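Local atomic coordinates of CBS domain-containing protein (Pyrococcus horikoshii, PDB entry 2YZQ), a protein that is of unknown function but binds S-adenosylmethionine between CBS domains, and so probably acts as a ligand-sensing or regulatory protein. Residues Asp111-Arg114 and Arg115-Lys119; Ala148-Ala151 and Leu152-Asn156; Pro219-Pro222 and Val223-Met227; His241-Ala244 and Leu245-Lys249. All coordinates share one frame; numbering follows the deposited sequence.

Interaction 1: residues Asp111-Arg114 and Arg115-Lys119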
ATOM      1  N   ASP A 111       8.334   2.683  -0.293  1.00 15.71           N
ATOM      2  CA  ASP A 111       9.757   2.906  -0.059  1.00 14.37           C
ATOM      3  C   ASP A 111      10.238   2.121   1.151  1.00 14.30           C
ATOM      4  O   ASP A 111      11.317   1.533   1.133  1.00 14.82           O
ATOM      5  CB  ASP A 111      10.057   4.389   0.185  1.00 14.94           C
ATOM      6  CG  ASP A 111       9.801   5.254  -1.028  1.00 15.28           C
ATOM      7  OD1 ASP A 111      10.071   4.805  -2.161  1.00 16.85           O
ATOM      8  OD2 ASP A 111       9.347   6.404  -0.838  1.00 16.04           O
ATOM      9  N   ILE A 112       9.440   2.125   2.214  1.00 12.83           N
ATOM     10  CA  ILE A 112       9.819   1.417   3.425  1.00 12.91           C
ATOM     11  C   ILE A 112       9.913  -0.084   3.157  1.00 14.05           C
ATOM     12  O   ILE A 112      10.839  -0.740   3.613  1.00 13.97           O
ATOM     13  CB  ILE A 112       8.822   1.708   4.566  1.00 13.85           C
ATOM     14  CG1 ILE A 112       8.904   3.196   4.934  1.00 14.40           C
ATOM     15  CG2 ILE A 112       9.134   0.833   5.775  1.00 15.06           C
ATOM     16  CD1 ILE A 112       7.979   3.624   6.046  1.00 16.74           C
ATOM     17  N   ILE A 113       8.966  -0.617   2.397  1.00 14.19           N
ATOM     18  CA  ILE A 113       8.974  -2.042   2.078  1.00 15.47           C
ATOM     19  C   ILE A 113      10.172  -2.435   1.209  1.00 15.04           C
ATOM     20  O   ILE A 113      10.940  -3.335   1.558  1.00 15.34           O
ATOM     21  CB  ILE A 113       7.688  -2.454   1.321  1.00 17.72           C
ATOM     22  CG1 ILE A 113       6.461  -2.202   2.199  1.00 22.80           C
ATOM     23  CG2 ILE A 113       7.778  -3.918   0.889  1.00 16.37           C
ATOM     24  CD1 ILE A 113       6.514  -2.866   3.547  1.00 24.39           C
ATOM     25  N   ARG A 114      10.326  -1.746   0.085  1.00 16.45           N
ATOM     26  CA  ARG A 114      11.388  -2.040  -0.874  1.00 17.31           C
ATOM     27  C   ARG A 114      12.816  -1.675  -0.476  1.00 17.28           C
ATOM     28  O   ARG A 114      13.748  -2.442  -0.730  1.00 18.18           O
ATOM     29  CB  ARG A 114      11.061  -1.364  -2.209  1.00 18.80           C
ATOM     30  CG  ARG A 114       9.781  -1.866  -2.863  1.00 24.16           C
ATOM     31  CD  ARG A 114       9.347  -0.961  -4.006  1.00 28.01           C
ATOM     32  NE  ARG A 114       8.936   0.356  -3.521  1.00 32.63           N
ATOM     33  CZ  ARG A 114       8.407   1.306  -4.285  1.00 34.80           C
ATOM     34  NH1 ARG A 114       8.221   1.091  -5.582  1.00 36.45           N
ATOM     35  NH2 ARG A 114       8.053   2.467  -3.753  1.00 34.73           N
ATOM     36  N   ARG A 115      12.989  -0.513   0.143  1.00 16.93           N
ATOM     37  CA  ARG A 115      14.322  -0.048   0.519  1.00 16.33           C
ATOM     38  C   ARG A 115      14.764  -0.399   1.928  1.00 17.23           C
ATOM     39  O   ARG A 115      15.958  -0.380   2.230  1.00 17.58           O
ATOM     40  CB  ARG A 115      14.405   1.468   0.341  1.00 16.88           C
ATOM     41  CG  ARG A 115      14.110   1.944  -1.068  1.00 19.16           C
ATOM     42  CD  ARG A 115      13.952   3.461  -1.122  1.00 20.72           C
ATOM     43  NE  ARG A 115      13.671   3.918  -2.482  1.00 23.89           N
ATOM     44  CZ  ARG A 115      13.311   5.157  -2.803  1.00 22.74           C
ATOM     45  NH1 ARG A 115      13.180   6.082  -1.860  1.00 22.34           N
ATOM     46  NH2 ARG A 115      13.080   5.473  -4.072  1.00 24.51           N
ATOM     47  N   TYR A 116      13.811  -0.728   2.791  1.00 16.31           N
ATOM     48  CA  TYR A 116      14.143  -1.037   4.172  1.00 14.99           C
ATOM     49  C   TYR A 116      13.853  -2.474   4.598  1.00 16.10           C
ATOM     50  O   TYR A 116      14.775  -3.269   4.781  1.00 16.56           O
ATOM     51  CB  TYR A 116      13.415  -0.049   5.087  1.00 17.13           C
ATOM     52  CG  TYR A 116      13.750  -0.186   6.551  1.00 19.99           C
ATOM     53  CD1 TYR A 116      15.064  -0.063   7.001  1.00 22.05           C
ATOM     54  CD2 TYR A 116      12.748  -0.412   7.493  1.00 22.42           C
ATOM     55  CE1 TYR A 116      15.372  -0.159   8.353  1.00 23.81           C
ATOM     56  CE2 TYR A 116      13.045  -0.506   8.845  1.00 24.11           C
ATOM     57  CZ  TYR A 116      14.358  -0.379   9.269  1.00 24.61           C
ATOM     58  OH  TYR A 116      14.656  -0.467  10.610  1.00 27.31           O
ATOM     59  N   PHE A 117      12.579  -2.826   4.752  1.00 16.15           N
ATOM     60  CA  PHE A 117      12.254  -4.181   5.184  1.00 15.16           C
ATOM     61  C   PHE A 117      12.844  -5.275   4.298  1.00 15.31           C
ATOM     62  O   PHE A 117      13.309  -6.297   4.795  1.00 16.81           O
ATOM     63  CB  PHE A 117      10.732  -4.377   5.281  1.00 14.63           C
ATOM     64  CG  PHE A 117      10.091  -3.640   6.431  1.00 16.26           C
ATOM     65  CD1 PHE A 117      10.640  -3.697   7.709  1.00 18.03           C
ATOM     66  CD2 PHE A 117       8.922  -2.913   6.238  1.00 16.47           C
ATOM     67  CE1 PHE A 117      10.030  -3.039   8.779  1.00 18.61           C
ATOM     68  CE2 PHE A 117       8.305  -2.254   7.300  1.00 17.49           C
ATOM     69  CZ  PHE A 117       8.860  -2.316   8.570  1.00 17.98           C
ATOM     70  N   ALA A 118      12.828  -5.065   2.987  1.00 14.81           N
ATOM     71  CA  ALA A 118      13.351  -6.061   2.057  1.00 16.65           C
ATOM     72  C   ALA A 118      14.873  -6.101   1.969  1.00 18.48           C
ATOM     73  O   ALA A 118      15.433  -7.040   1.402  1.00 17.77           O
ATOM     74  CB  ALA A 118      12.770  -5.829   0.670  1.00 16.59           C
ATOM     75  N   LYS A 119      15.540  -5.098   2.533  1.00 20.81           N
ATOM     76  CA  LYS A 119      17.001  -5.030   2.467  1.00 23.73           C
ATOM     77  C   LYS A 119      17.737  -5.143   3.798  1.00 25.64           C
ATOM     78  O   LYS A 119      18.897  -5.563   3.835  1.00 27.40           O
ATOM     79  CB  LYS A 119      17.427  -3.728   1.780  1.00 25.70           C
ATOM     80  CG  LYS A 119      16.930  -3.574   0.353  1.00 28.37           C
ATOM     81  CD  LYS A 119      17.503  -4.647  -0.552  1.00 31.73           C
ATOM     82  CE  LYS A 119      17.015  -4.487  -1.981  1.00 34.51           C
ATOM     83  NZ  LYS A 119      17.413  -3.176  -2.564  1.00 36.74           N
TER
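I112 and F117 lie side by side where helix 109-117, the second helix of a CBS domain, widens into a pi-type turn near its end. The widening shows in the backbone: R115 N still bonds four residues back to D111 O, but F117 N reaches five residues back to I112 O (2.9 Å), and A118 N does the same with I113 O. The inner side is tight. F117 carries its CG beside the backbone N (chi1 -71°), which lays the ring against both isoleucines: I112 CG2 sits 3.5 Å from F117 CE2, while I113 CD1 comes to the ring edge, near its plane, 3.6 Å from F117 CD2. A244 and L273 also pack on F117.

The other side faces solvent, and there two exposed arginines flank the buried D111. D111 OD1 sits over the centre of the R115 guanidinium face, 3.3 Å from R115 CZ, with carboxylate and guanidinium stacked 12° apart. No N-H of R115 points at that oxygen, so the pairing is one of charge and stacking and not a hydrogen bond; R115 NH1 bonds instead to I6 O and T8 OG1. D111 OD2 takes the N-H of T108. Replacing D111 by an alanine is likely to leave both arginines without their shared counter-charge and T108 N without this acceptor. R114 bonds through NE to G110 O, and its NH2 completes the salt-bridge network 3.5 Å from D111 OD1.

Interaction 2: residues Ala148-Ala151 and Leu152-Asn156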
ATOM      1  N   ALA A 148     -18.202  -6.973  -7.001  1.00 12.89           N
ATOM      2  CA  ALA A 148     -16.839  -7.204  -6.539  1.00 13.44           C
ATOM      3  C   ALA A 148     -16.142  -5.858  -6.379  1.00 13.72           C
ATOM      4  O   ALA A 148     -15.364  -5.659  -5.449  1.00 13.00           O
ATOM      5  CB  ALA A 148     -16.086  -8.078  -7.537  1.00 11.84           C
ATOM      6  N   LEU A 149     -16.427  -4.933  -7.291  1.00 14.30           N
ATOM      7  CA  LEU A 149     -15.824  -3.606  -7.223  1.00 15.04           C
ATOM      8  C   LEU A 149     -16.343  -2.841  -6.013  1.00 14.41           C
ATOM      9  O   LEU A 149     -15.605  -2.081  -5.381  1.00 15.20           O
ATOM     10  CB  LEU A 149     -16.111  -2.822  -8.506  1.00 17.02           C
ATOM     11  CG  LEU A 149     -15.346  -3.310  -9.736  1.00 20.09           C
ATOM     12  CD1 LEU A 149     -15.734  -2.476 -10.947  1.00 20.98           C
ATOM     13  CD2 LEU A 149     -13.850  -3.212  -9.468  1.00 19.93           C
ATOM     14  N   LYS A 150     -17.617  -3.036  -5.686  1.00 13.98           N
ATOM     15  CA  LYS A 150     -18.182  -2.364  -4.530  1.00 13.72           C
ATOM     16  C   LYS A 150     -17.417  -2.841  -3.295  1.00 12.78           C
ATOM     17  O   LYS A 150     -17.101  -2.053  -2.408  1.00 12.74           O
ATOM     18  CB  LYS A 150     -19.667  -2.702  -4.383  1.00 15.07           C
ATOM     19  CG  LYS A 150     -20.356  -1.963  -3.238  1.00 15.17           C
ATOM     20  CD  LYS A 150     -20.492  -0.477  -3.532  1.00 19.32           C
ATOM     21  CE  LYS A 150     -21.161   0.249  -2.377  1.00 19.13           C
ATOM     22  NZ  LYS A 150     -21.477   1.659  -2.725  1.00 19.23           N
ATOM     23  N   ALA A 151     -17.121  -4.138  -3.242  1.00 11.66           N
ATOM     24  CA  ALA A 151     -16.387  -4.700  -2.107  1.00 11.08           C
ATOM     25  C   ALA A 151     -14.965  -4.151  -2.057  1.00 12.35           C
ATOM     26  O   ALA A 151     -14.434  -3.866  -0.981  1.00 12.28           O
ATOM     27  CB  ALA A 151     -16.353  -6.221  -2.203  1.00 12.63           C
ATOM     28  N   LEU A 152     -14.346  -4.024  -3.225  1.00 12.12           N
ATOM     29  CA  LEU A 152     -12.986  -3.505  -3.299  1.00 12.93           C
ATOM     30  C   LEU A 152     -12.962  -2.083  -2.757  1.00 12.28           C
ATOM     31  O   LEU A 152     -12.053  -1.701  -2.012  1.00 14.07           O
ATOM     32  CB  LEU A 152     -12.486  -3.521  -4.747  1.00 13.34           C
ATOM     33  CG  LEU A 152     -11.042  -3.049  -4.929  1.00 15.03           C
ATOM     34  CD1 LEU A 152     -10.103  -3.932  -4.115  1.00 16.75           C
ATOM     35  CD2 LEU A 152     -10.677  -3.095  -6.410  1.00 17.60           C
ATOM     36  N   LEU A 153     -13.971  -1.304  -3.134  1.00 14.19           N
ATOM     37  CA  LEU A 153     -14.093   0.076  -2.692  1.00 15.39           C
ATOM     38  C   LEU A 153     -14.215   0.159  -1.169  1.00 15.25           C
ATOM     39  O   LEU A 153     -13.741   1.111  -0.544  1.00 17.06           O
ATOM     40  CB  LEU A 153     -15.319   0.717  -3.347  1.00 17.23           C
ATOM     41  CG  LEU A 153     -15.685   2.142  -2.934  1.00 23.67           C
ATOM     42  CD1 LEU A 153     -14.525   3.077  -3.231  1.00 26.08           C
ATOM     43  CD2 LEU A 153     -16.932   2.585  -3.687  1.00 25.78           C
ATOM     44  N   LEU A 154     -14.843  -0.850  -0.573  1.00 12.75           N
ATOM     45  CA  LEU A 154     -15.044  -0.884   0.877  1.00 12.84           C
ATOM     46  C   LEU A 154     -14.005  -1.708   1.636  1.00 12.84           C
ATOM     47  O   LEU A 154     -14.197  -2.040   2.806  1.00 14.50           O
ATOM     48  CB  LEU A 154     -16.446  -1.418   1.185  1.00 11.90           C
ATOM     49  CG  LEU A 154     -17.582  -0.520   0.683  1.00 11.93           C
ATOM     50  CD1 LEU A 154     -18.906  -1.258   0.747  1.00 13.40           C
ATOM     51  CD2 LEU A 154     -17.621   0.750   1.520  1.00 15.93           C
ATOM     52  N   SER A 155     -12.899  -2.033   0.975  1.00 13.08           N
ATOM     53  CA  SER A 155     -11.849  -2.816   1.613  1.00 11.78           C
ATOM     54  C   SER A 155     -10.687  -1.936   2.056  1.00 11.33           C
ATOM     55  O   SER A 155     -10.414  -0.909   1.434  1.00 12.56           O
ATOM     56  CB  SER A 155     -11.320  -3.877   0.643  1.00 11.64           C
ATOM     57  OG  SER A 155     -10.237  -4.586   1.225  1.00 13.51           O
ATOM     58  N   ASN A 156     -10.001  -2.332   3.127  1.00 11.70           N
ATOM     59  CA  ASN A 156      -8.853  -1.562   3.584  1.00 14.56           C
ATOM     60  C   ASN A 156      -7.598  -2.071   2.881  1.00 13.84           C
ATOM     61  O   ASN A 156      -6.478  -1.665   3.197  1.00 14.81           O
ATOM     62  CB  ASN A 156      -8.692  -1.627   5.118  1.00 15.32           C
ATOM     63  CG  ASN A 156      -8.526  -3.040   5.648  1.00 18.00           C
ATOM     64  OD1 ASN A 156      -7.854  -3.872   5.048  1.00 15.30           O
ATOM     65  ND2 ASN A 156      -9.130  -3.307   6.801  1.00 23.77           N
TER
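L154 folds back over K150 at the C-terminal end of helix 145-153, the helix of a beta-alpha-beta unit that runs from strand 139-140 to strand 159-163 within a CBS domain. L154 is the first residue to leave helical geometry, yet its N-H still points back into the last turn. It bonds to K150 O at 3.1 Å and, weakly, to A151 O as well, so this one N-H is split between two successive carbonyls as the helix unwinds. Further back, L152 N bonds to A148 O and L153 N to L149 O in regular helical fashion.

Going out along L154, CB rests near the same two carbonyl oxygens, 3.7 Å from K150 O and slightly farther from A151 O. CG comes closer to the first of these, 3.5 Å from K150 O. CD1 stays beside the same oxygen and then meets the lysine chain, 4.1 Å from K150 CE. That meeting depends on the bend in K150: CG is anti to its N, and the turn at chi2 (70°) swings the aliphatic part of the chain to where it can cross L154. The contact is on the surface, with only light apolar touching.

Other side chains of the turn reach the rest of the fold. A151 and L152 pack on L160 of strand 159-163, A148 on V223, and L149 on L178; the L152 side chain is about 8 Å from that of the ligand-binding Q254. Between L149 and L152 the touch is slight, L149 CD2 standing 4.4 Å from L152 CD2.

Interaction 3: residues Pro219-Pro222 and Val223-Met227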
ATOM      1  N   PRO A 219     -21.586  -6.640 -19.735  1.00 37.74           N
ATOM      2  CA  PRO A 219     -20.543  -6.048 -18.892  1.00 35.72           C
ATOM      3  C   PRO A 219     -20.833  -6.229 -17.405  1.00 33.01           C
ATOM      4  O   PRO A 219     -20.023  -5.773 -16.578  1.00 33.65           O
ATOM      5  CB  PRO A 219     -20.570  -4.571 -19.282  1.00 36.58           C
ATOM      6  CG  PRO A 219     -21.964  -4.335 -19.751  1.00 38.61           C
ATOM      7  CD  PRO A 219     -22.439  -5.646 -20.311  1.00 38.52           C
ATOM      8  N   ASN A 220     -21.454  -7.348 -16.974  1.00 28.57           N
ATOM      9  CA  ASN A 220     -21.068  -7.450 -15.571  1.00 25.36           C
ATOM     10  C   ASN A 220     -20.793  -8.921 -15.265  1.00 24.16           C
ATOM     11  O   ASN A 220     -21.517  -9.559 -14.504  1.00 24.12           O
ATOM     12  CB  ASN A 220     -22.206  -6.912 -14.696  1.00 25.12           C
ATOM     13  CG  ASN A 220     -21.907  -7.008 -13.216  1.00 24.45           C
ATOM     14  OD1 ASN A 220     -20.788  -6.753 -12.779  1.00 23.91           O
ATOM     15  ND2 ASN A 220     -22.920  -7.359 -12.432  1.00 28.13           N
ATOM     16  N   LYS A 221     -19.733  -9.445 -15.873  1.00 23.12           N
ATOM     17  CA  LYS A 221     -19.346 -10.843 -15.718  1.00 22.62           C
ATOM     18  C   LYS A 221     -18.662 -11.164 -14.390  1.00 21.56           C
ATOM     19  O   LYS A 221     -18.263 -10.266 -13.649  1.00 20.58           O
ATOM     20  CB  LYS A 221     -18.423 -11.243 -16.874  1.00 25.51           C
ATOM     21  CG  LYS A 221     -19.030 -11.033 -18.254  1.00 30.42           C
ATOM     22  CD  LYS A 221     -20.262 -11.900 -18.460  1.00 32.44           C
ATOM     23  CE  LYS A 221     -20.876 -11.674 -19.831  1.00 35.62           C
ATOM     24  NZ  LYS A 221     -19.901 -11.922 -20.930  1.00 38.50           N
ATOM     25  N   PRO A 222     -18.524 -12.466 -14.075  1.00 20.09           N
ATOM     26  CA  PRO A 222     -17.887 -12.933 -12.839  1.00 18.38           C
ATOM     27  C   PRO A 222     -16.436 -12.467 -12.717  1.00 17.93           C
ATOM     28  O   PRO A 222     -15.690 -12.445 -13.695  1.00 17.19           O
ATOM     29  CB  PRO A 222     -17.999 -14.451 -12.948  1.00 19.99           C
ATOM     30  CG  PRO A 222     -19.276 -14.631 -13.695  1.00 21.52           C
ATOM     31  CD  PRO A 222     -19.144 -13.596 -14.789  1.00 21.12           C
ATOM     32  N   VAL A 223     -16.040 -12.101 -11.505  1.00 14.89           N
ATOM     33  CA  VAL A 223     -14.690 -11.624 -11.258  1.00 16.00           C
ATOM     34  C   VAL A 223     -13.647 -12.692 -11.605  1.00 16.20           C
ATOM     35  O   VAL A 223     -12.478 -12.385 -11.825  1.00 17.04           O
ATOM     36  CB  VAL A 223     -14.535 -11.170  -9.778  1.00 17.49           C
ATOM     37  CG1 VAL A 223     -14.598 -12.366  -8.852  1.00 18.53           C
ATOM     38  CG2 VAL A 223     -13.235 -10.402  -9.599  1.00 18.20           C
ATOM     39  N   ALA A 224     -14.079 -13.947 -11.672  1.00 15.97           N
ATOM     40  CA  ALA A 224     -13.181 -15.043 -12.006  1.00 16.35           C
ATOM     41  C   ALA A 224     -12.520 -14.792 -13.364  1.00 16.58           C
ATOM     42  O   ALA A 224     -11.389 -15.218 -13.600  1.00 17.47           O
ATOM     43  CB  ALA A 224     -13.954 -16.361 -12.040  1.00 17.93           C
ATOM     44  N   GLU A 225     -13.227 -14.087 -14.244  1.00 16.50           N
ATOM     45  CA  GLU A 225     -12.721 -13.798 -15.583  1.00 18.10           C
ATOM     46  C   GLU A 225     -11.535 -12.834 -15.656  1.00 18.02           C
ATOM     47  O   GLU A 225     -10.887 -12.736 -16.696  1.00 20.54           O
ATOM     48  CB  GLU A 225     -13.855 -13.277 -16.475  1.00 20.68           C
ATOM     49  CG  GLU A 225     -14.814 -14.364 -16.948  1.00 25.20           C
ATOM     50  CD  GLU A 225     -15.873 -13.841 -17.906  1.00 28.37           C
ATOM     51  OE1 GLU A 225     -15.552 -12.950 -18.720  1.00 32.19           O
ATOM     52  OE2 GLU A 225     -17.022 -14.328 -17.855  1.00 32.60           O
ATOM     53  N   ILE A 226     -11.245 -12.121 -14.572  1.00 16.30           N
ATOM     54  CA  ILE A 226     -10.112 -11.196 -14.593  1.00 14.02           C
ATOM     55  C   ILE A 226      -9.153 -11.393 -13.422  1.00 14.08           C
ATOM     56  O   ILE A 226      -8.167 -10.673 -13.298  1.00 14.59           O
ATOM     57  CB  ILE A 226     -10.571  -9.719 -14.579  1.00 15.33           C
ATOM     58  CG1 ILE A 226     -11.301  -9.411 -13.269  1.00 14.55           C
ATOM     59  CG2 ILE A 226     -11.465  -9.432 -15.782  1.00 15.70           C
ATOM     60  CD1 ILE A 226     -11.517  -7.926 -13.024  1.00 15.45           C
ATOM     61  N   MET A 227      -9.420 -12.380 -12.581  1.00 13.66           N
ATOM     62  CA  MET A 227      -8.571 -12.598 -11.415  1.00 13.08           C
ATOM     63  C   MET A 227      -7.231 -13.270 -11.699  1.00 13.50           C
ATOM     64  O   MET A 227      -7.052 -13.952 -12.716  1.00 14.29           O
ATOM     65  CB  MET A 227      -9.329 -13.423 -10.371  1.00 12.93           C
ATOM     66  CG  MET A 227      -9.457 -14.903 -10.719  1.00 13.77           C
ATOM     67  SD  MET A 227     -10.338 -15.801  -9.433  1.00 13.70           S
ATOM     68  CE  MET A 227     -10.209 -17.490 -10.039  1.00 13.71           C
TER
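E225 sends its carboxylate back across K221 and P222 in a short 3-10 turn. Its CG stands beside the backbone N (chi1 -76°) and the chain runs extended beyond it, which carries OE2 to 3.5 Å from K221 CB and 3.8 Å from P222 CD. These are contacts of a carboxylate oxygen with carbon. The lysine, bent at chi2 and chi4, leads its ammonium elsewhere, and K221 NZ stays 4.9 Å from E225 OE2: opposite charges near each other but not paired.

One backbone bond ties the turn, E225 N to P222 O at 3.0 Å. The N-H aims well at the oxygen yet approaches from above the carbonyl plane, 45° out of it. E225 CB also rests on P222 O.

V223 holds CG1 in the crowded position between its N and carbonyl carbon (chi1 69°), with CG2 anti to N. Its side chain goes inward onto A148 and V173, about 9 Å from the bound S-adenosylmethionine, while I226 packs on L145 and L178. The arrangement is a short 3-10 turn, and its Val-Ala-Glu-Ile-Met sequence is consistent with the start of a CBS domain, here beside helix 145-153 of another.

Interaction 4: residues His241-Ala244 and Leu245-Lys249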
ATOM      1  N   HIS A 241      10.982  -9.890   6.697  1.00 14.69           N
ATOM      2  CA  HIS A 241      11.942  -9.833   5.608  1.00 16.14           C
ATOM      3  C   HIS A 241      11.418 -10.544   4.367  1.00 14.86           C
ATOM      4  O   HIS A 241      11.360  -9.957   3.287  1.00 14.33           O
ATOM      5  CB  HIS A 241      13.262 -10.472   6.046  1.00 17.80           C
ATOM      6  CG  HIS A 241      14.289 -10.546   4.960  1.00 21.32           C
ATOM      7  ND1 HIS A 241      14.841  -9.425   4.378  1.00 24.27           N
ATOM      8  CD2 HIS A 241      14.870 -11.609   4.356  1.00 22.60           C
ATOM      9  CE1 HIS A 241      15.719  -9.795   3.463  1.00 24.01           C
ATOM     10  NE2 HIS A 241      15.755 -11.115   3.430  1.00 25.96           N
ATOM     11  N   GLU A 242      11.012 -11.804   4.515  1.00 13.96           N
ATOM     12  CA  GLU A 242      10.521 -12.549   3.363  1.00 13.37           C
ATOM     13  C   GLU A 242       9.254 -11.950   2.761  1.00 13.41           C
ATOM     14  O   GLU A 242       9.098 -11.926   1.542  1.00 13.52           O
ATOM     15  CB  GLU A 242      10.282 -14.021   3.717  1.00 13.26           C
ATOM     16  CG  GLU A 242       9.741 -14.818   2.534  1.00 17.15           C
ATOM     17  CD  GLU A 242       9.781 -16.317   2.740  1.00 18.58           C
ATOM     18  OE1 GLU A 242       9.703 -16.776   3.899  1.00 17.63           O
ATOM     19  OE2 GLU A 242       9.877 -17.039   1.725  1.00 21.56           O
ATOM     20  N   VAL A 243       8.345 -11.469   3.601  1.00 13.29           N
ATOM     21  CA  VAL A 243       7.125 -10.866   3.081  1.00 12.83           C
ATOM     22  C   VAL A 243       7.491  -9.633   2.249  1.00 11.54           C
ATOM     23  O   VAL A 243       6.971  -9.436   1.151  1.00 11.61           O
ATOM     24  CB  VAL A 243       6.165 -10.458   4.221  1.00 12.67           C
ATOM     25  CG1 VAL A 243       4.999  -9.658   3.657  1.00 14.86           C
ATOM     26  CG2 VAL A 243       5.639 -11.710   4.924  1.00 12.50           C
ATOM     27  N   ALA A 244       8.393  -8.807   2.768  1.00 13.80           N
ATOM     28  CA  ALA A 244       8.801  -7.610   2.040  1.00 13.17           C
ATOM     29  C   ALA A 244       9.500  -7.990   0.738  1.00 15.01           C
ATOM     30  O   ALA A 244       9.314  -7.336  -0.290  1.00 14.02           O
ATOM     31  CB  ALA A 244       9.717  -6.757   2.906  1.00 14.80           C
ATOM     32  N   LEU A 245      10.309  -9.044   0.781  1.00 15.24           N
ATOM     33  CA  LEU A 245      11.005  -9.501  -0.415  1.00 16.17           C
ATOM     34  C   LEU A 245       9.999  -9.862  -1.498  1.00 16.31           C
ATOM     35  O   LEU A 245      10.190  -9.528  -2.669  1.00 16.19           O
ATOM     36  CB  LEU A 245      11.884 -10.715  -0.094  1.00 19.54           C
ATOM     37  CG  LEU A 245      13.307 -10.433   0.396  1.00 22.76           C
ATOM     38  CD1 LEU A 245      14.171 -10.026  -0.779  1.00 24.96           C
ATOM     39  CD2 LEU A 245      13.293  -9.341   1.447  1.00 27.86           C
ATOM     40  N   LYS A 246       8.926 -10.546  -1.107  1.00 14.11           N
ATOM     41  CA  LYS A 246       7.894 -10.946  -2.055  1.00 13.40           C
ATOM     42  C   LYS A 246       7.116  -9.734  -2.567  1.00 13.55           C
ATOM     43  O   LYS A 246       6.800  -9.643  -3.753  1.00 13.77           O
ATOM     44  CB  LYS A 246       6.933 -11.950  -1.405  1.00 14.08           C
ATOM     45  CG  LYS A 246       7.576 -13.287  -1.060  1.00 16.94           C
ATOM     46  CD  LYS A 246       6.558 -14.243  -0.444  1.00 18.43           C
ATOM     47  CE  LYS A 246       7.172 -15.598  -0.111  1.00 21.29           C
ATOM     48  NZ  LYS A 246       7.592 -16.347  -1.333  1.00 22.69           N
ATOM     49  N   MET A 247       6.802  -8.802  -1.672  1.00 13.06           N
ATOM     50  CA  MET A 247       6.079  -7.602  -2.071  1.00 12.82           C
ATOM     51  C   MET A 247       6.888  -6.822  -3.102  1.00 13.62           C
ATOM     52  O   MET A 247       6.340  -6.322  -4.084  1.00 13.54           O
ATOM     53  CB  MET A 247       5.797  -6.713  -0.856  1.00 12.53           C
ATOM     54  CG  MET A 247       4.805  -7.320   0.127  1.00 11.91           C
ATOM     55  SD  MET A 247       4.509  -6.245   1.544  1.00 11.72           S
ATOM     56  CE  MET A 247       2.975  -6.942   2.168  1.00 12.93           C
ATOM     57  N   ALA A 248       8.194  -6.725  -2.874  1.00 14.14           N
ATOM     58  CA  ALA A 248       9.074  -6.008  -3.790  1.00 15.87           C
ATOM     59  C   ALA A 248       9.239  -6.757  -5.109  1.00 16.63           C
ATOM     60  O   ALA A 248       9.139  -6.171  -6.188  1.00 17.24           O
ATOM     61  CB  ALA A 248      10.439  -5.793  -3.137  1.00 16.66           C
ATOM     62  N   LYS A 249       9.488  -8.058  -5.013  1.00 17.87           N
ATOM     63  CA  LYS A 249       9.688  -8.904  -6.186  1.00 20.04           C
ATOM     64  C   LYS A 249       8.503  -8.916  -7.151  1.00 20.35           C
ATOM     65  O   LYS A 249       8.678  -8.811  -8.367  1.00 21.29           O
ATOM     66  CB  LYS A 249       9.994 -10.335  -5.737  1.00 21.33           C
ATOM     67  CG  LYS A 249      10.118 -11.343  -6.868  1.00 25.53           C
ATOM     68  CD  LYS A 249      10.453 -12.726  -6.331  1.00 27.89           C
ATOM     69  CE  LYS A 249      11.777 -12.720  -5.580  1.00 30.06           C
ATOM     70  NZ  LYS A 249      12.127 -14.071  -5.056  1.00 31.82           N
TER
HETATM   71  O   HOH W   1       8.474 -18.722   0.096  1.00 25.17           O
HETATM   72  O   HOH W   2      10.511 -15.883  -0.888  1.00 41.18           O
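L245 brings its CD2 methyl over one face of the H241 imidazole, a CH-pi contact with the carbon 3.4 Å from the ring centroid and 23° off the ring normal. H241 CG is anti to the backbone N (chi1 176°), which turns the ring along the helix toward the leucine. The exact place of the methyl is doubtful, since L245 CD2 also crowds H241 O in the model. Without the imidazole, as with an alanine here, L245 is likely to lose the flat surface under its methyl, and a gap would open beside A118 and K124, which touch L245 and the histidine respectively.

The charged pair lies on another side of the helix. E242 and K246 run side by side, but E242 OE2 and K246 NZ are 3.9 Å apart, a long salt bridge. Two waters bridge the pair, each donating to the carboxylate and accepting from K246 NZ. The oxygen of water 1 lies 2.7 Å from E242 OE2.

The backbone bonds belong to helix 240-250 of a CBS domain, a regular alpha helix. K246 N bonds to E242 O, M247 N to V243 O and A248 N to A244 O, the last at 2.9 Å.

Apolar contacts fill the buried side. V243 and M247 point the same way, the methionine extended beyond CG so that its end reaches the valine: V243 CG1 lies 3.7 Å from M247 CE. L273 covers both of them. M247 also touches I113 of helix 109-117 and L255 of strand 254-259, and its side chain stands about 5 Å from that of the ligand-binding Q254.

The four contacts follow one another along the chain, each a single local stretch, and fall into two neighbouring pairs. Interactions 1 and 4, with centres 8 Å apart, belong to helices of different CBS domains that pack against each other: F117 CB meets A244 CB at 3.5 Å. Interactions 2 and 3, with centres 15 Å apart, touch through A148 CB and V223 CB at 4.1 Å, joining helix 145-153 to the turn 223-225. The pairs themselves do not touch; interactions 2 and 4 are about 11 Å apart at their nearest atoms. Both pairs lie near the S-adenosylmethionine pocket, consistent with a ligand site built between packed CBS domains.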